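Local coordinates for muscarinic toxin-like protein 3 homolog (Ophiophagus hannah, PDB 3HH7), which probably blocks nicotinic acetylcholine receptors as a homodimeric three-finger neurotoxin of king cobra venom, at residues T1-N5 and G21-Y25. Sequence-based numbering, arbitrary orientation.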
ATOM      1  N   THR A   1     -17.671  -3.644  -3.659  1.00 15.54           N
ATOM      2  CA  THR A   1     -16.340  -3.994  -3.069  1.00 14.19           C
ATOM      3  C   THR A   1     -16.493  -4.904  -1.855  1.00 13.69           C
ATOM      4  O   THR A   1     -17.226  -4.587  -0.926  1.00 14.04           O
ATOM      5  CB  THR A   1     -15.572  -2.720  -2.656  1.00 14.77           C
ATOM      6  OG1 THR A   1     -15.588  -1.786  -3.738  1.00 15.07           O
ATOM      7  CG2 THR A   1     -14.138  -3.049  -2.312  1.00 14.39           C
ATOM      8  N   LYS A   2     -15.796  -6.036  -1.884  1.00 11.64           N
ATOM      9  CA  LYS A   2     -15.716  -6.974  -0.763  1.00 12.36           C
ATOM     10  C   LYS A   2     -14.249  -7.122  -0.364  1.00 10.87           C
ATOM     11  O   LYS A   2     -13.387  -7.446  -1.196  1.00  9.87           O
ATOM     12  CB  LYS A   2     -16.309  -8.341  -1.156  1.00 12.77           C
ATOM     13  CG  LYS A   2     -16.044  -9.482  -0.175  1.00 14.89           C
ATOM     14  CD  LYS A   2     -16.901 -10.708  -0.502  1.00 16.03           C
ATOM     15  CE  LYS A   2     -16.655 -11.210  -1.909  1.00 21.18           C
ATOM     16  NZ  LYS A   2     -17.396 -12.486  -2.180  1.00 22.33           N
ATOM     17  N   CYS A   3     -13.968  -6.861   0.911  1.00 10.04           N
ATOM     18  CA  CYS A   3     -12.604  -6.875   1.417  1.00  9.63           C
ATOM     19  C   CYS A   3     -12.485  -7.861   2.555  1.00  9.47           C
ATOM     20  O   CYS A   3     -13.427  -8.035   3.329  1.00  9.93           O
ATOM     21  CB  CYS A   3     -12.259  -5.498   1.979  1.00  9.77           C
ATOM     22  SG  CYS A   3     -12.373  -4.154   0.815  1.00  9.56           S
ATOM     23  N   TYR A   4     -11.305  -8.458   2.704  1.00  9.23           N
ATOM     24  CA  TYR A   4     -10.998  -9.141   3.954  1.00  9.68           C
ATOM     25  C   TYR A   4     -11.006  -8.133   5.096  1.00  9.88           C
ATOM     26  O   TYR A   4     -10.625  -6.972   4.907  1.00 10.18           O
ATOM     27  CB  TYR A   4      -9.637  -9.816   3.892  1.00  9.95           C
ATOM     28  CG  TYR A   4      -9.605 -11.013   2.981  1.00 11.26           C
ATOM     29  CD1 TYR A   4     -10.200 -12.212   3.363  1.00 12.36           C
ATOM     30  CD2 TYR A   4      -8.983 -10.947   1.740  1.00 10.80           C
ATOM     31  CE1 TYR A   4     -10.166 -13.324   2.525  1.00 12.09           C
ATOM     32  CE2 TYR A   4      -8.959 -12.042   0.898  1.00 11.76           C
ATOM     33  CZ  TYR A   4      -9.552 -13.226   1.298  1.00 10.81           C
ATOM     34  OH  TYR A   4      -9.506 -14.313   0.452  1.00 13.55           O
ATOM     35  N   ASN A   5     -11.440  -8.569   6.278  1.00 10.10           N
ATOM     36  CA  ASN A   5     -11.386  -7.686   7.443  1.00 10.49           C
ATOM     37  C   ASN A   5     -10.877  -8.335   8.716  1.00 10.52           C
ATOM     38  O   ASN A   5     -10.949  -7.735   9.794  1.00 11.23           O
ATOM     39  CB  ASN A   5     -12.735  -6.977   7.670  1.00 10.60           C
ATOM     40  CG  ASN A   5     -13.832  -7.922   8.107  1.00 11.92           C
ATOM     41  OD1 ASN A   5     -13.750  -9.126   7.881  1.00 12.36           O
ATOM     42  ND2 ASN A   5     -14.879  -7.377   8.727  1.00 14.95           N
ATOM     43  N   GLY A  21     -17.008   4.850  -3.098  1.00 28.70           N
ATOM     44  CA  GLY A  21     -15.679   5.404  -2.870  1.00 27.01           C
ATOM     45  C   GLY A  21     -14.885   4.581  -1.878  1.00 25.39           C
ATOM     46  O   GLY A  21     -14.079   5.132  -1.121  1.00 26.24           O
ATOM     47  N   TYR A  22     -15.108   3.264  -1.892  1.00 23.72           N
ATOM     48  CA  TYR A  22     -14.417   2.344  -0.990  1.00 21.13           C
ATOM     49  C   TYR A  22     -13.540   1.337  -1.686  1.00 18.41           C
ATOM     50  O   TYR A  22     -13.878   0.782  -2.731  1.00 18.43           O
ATOM     51  CB  TYR A  22     -15.411   1.582  -0.117  1.00 21.74           C
ATOM     52  CG  TYR A  22     -15.928   2.378   1.041  1.00 22.74           C
ATOM     53  CD1 TYR A  22     -15.391   2.219   2.317  1.00 23.12           C
ATOM     54  CD2 TYR A  22     -16.954   3.302   0.864  1.00 24.62           C
ATOM     55  CE1 TYR A  22     -15.863   2.953   3.387  1.00 24.56           C
ATOM     56  CE2 TYR A  22     -17.435   4.043   1.930  1.00 24.48           C
ATOM     57  CZ  TYR A  22     -16.891   3.866   3.184  1.00 23.91           C
ATOM     58  OH  TYR A  22     -17.374   4.603   4.230  1.00 24.88           O
ATOM     59  N   PHE A  23     -12.408   1.081  -1.052  1.00 15.05           N
ATOM     60  CA  PHE A  23     -11.477   0.057  -1.491  1.00 12.57           C
ATOM     61  C   PHE A  23     -10.994  -0.702  -0.261  1.00 11.36           C
ATOM     62  O   PHE A  23     -11.492  -0.472   0.851  1.00 11.37           O
ATOM     63  CB  PHE A  23     -10.323   0.685  -2.279  1.00 11.57           C
ATOM     64  CG  PHE A  23      -9.732   1.925  -1.637  1.00 10.99           C
ATOM     65  CD1 PHE A  23     -10.253   3.191  -1.916  1.00 11.39           C
ATOM     66  CD2 PHE A  23      -8.625   1.832  -0.798  1.00 10.56           C
ATOM     67  CE1 PHE A  23      -9.695   4.332  -1.362  1.00 10.06           C
ATOM     68  CE2 PHE A  23      -8.068   2.977  -0.234  1.00 10.49           C
ATOM     69  CZ  PHE A  23      -8.605   4.229  -0.516  1.00 10.39           C
ATOM     70  N   CYS A  24     -10.061  -1.620  -0.463  1.00  9.62           N
ATOM     71  CA  CYS A  24      -9.557  -2.449   0.633  1.00  8.82           C
ATOM     72  C   CYS A  24      -8.185  -1.999   1.096  1.00  8.66           C
ATOM     73  O   CYS A  24      -7.395  -1.425   0.319  1.00  8.50           O
ATOM     74  CB  CYS A  24      -9.445  -3.906   0.189  1.00  8.96           C
ATOM     75  SG  CYS A  24     -10.942  -4.586  -0.549  1.00  9.61           S
ATOM     76  N   TYR A  25      -7.876  -2.297   2.352  1.00  7.66           N
ATOM     77  CA  TYR A  25      -6.507  -2.117   2.821  1.00  8.17           C
ATOM     78  C   TYR A  25      -6.029  -3.281   3.676  1.00  7.86           C
ATOM     79  O   TYR A  25      -6.824  -4.033   4.274  1.00  7.26           O
ATOM     80  CB  TYR A  25      -6.340  -0.807   3.599  1.00  9.05           C
ATOM     81  CG  TYR A  25      -6.938  -0.848   4.990  1.00 10.28           C
ATOM     82  CD1 TYR A  25      -6.135  -1.102   6.097  1.00 10.66           C
ATOM     83  CD2 TYR A  25      -8.304  -0.652   5.185  1.00 10.19           C
ATOM     84  CE1 TYR A  25      -6.680  -1.152   7.381  1.00 10.27           C
ATOM     85  CE2 TYR A  25      -8.871  -0.701   6.449  1.00 10.70           C
ATOM     86  CZ  TYR A  25      -8.060  -0.950   7.544  1.00 10.73           C
ATOM     87  OH  TYR A  25      -8.654  -1.001   8.792  1.00 13.99           O
TER
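Cys3 and Cys24 are joined by one of the four disulfides of this three-finger toxin, in the cysteine-rich core from which the fingers extend. The bridge ties strand 2-4, which pairs with strand 14-16 in the first finger, to strand 23-31, the middle strand of the three-stranded sheet. Strand 2-4 and residues 23-25 belong to separate sheets and run almost parallel, their axes 6.8 Å from each other at the closest. In both cysteines SG is turned beside the backbone N and anti to the carbonyl carbon (chi1 -59° in Cys3, -52° in Cys24), and the two sulfurs meet with a chi3 of -85°, close to the relaxed right angle. Cys3 also touches Cys17 and Cys41, partners in a second disulfide, and Cys24 lies against Cys58.

Van der Waals packing accompanies the covalent link. Cys24 SG sits 3.8 Å from Lys2 O, and Cys3 SG lies equally near Phe23 O. Phe23 directs its side chain away from strand 2-4 and packs on Leu48 of the second subunit.

At the N-terminus, Thr1 points its side chain at the 21-25 segment. Thr1 OG1 lies 3.2 Å from Tyr22 O, while Thr1 CG2, anti to the backbone N, comes to 4.0 Å from Cys24 SG.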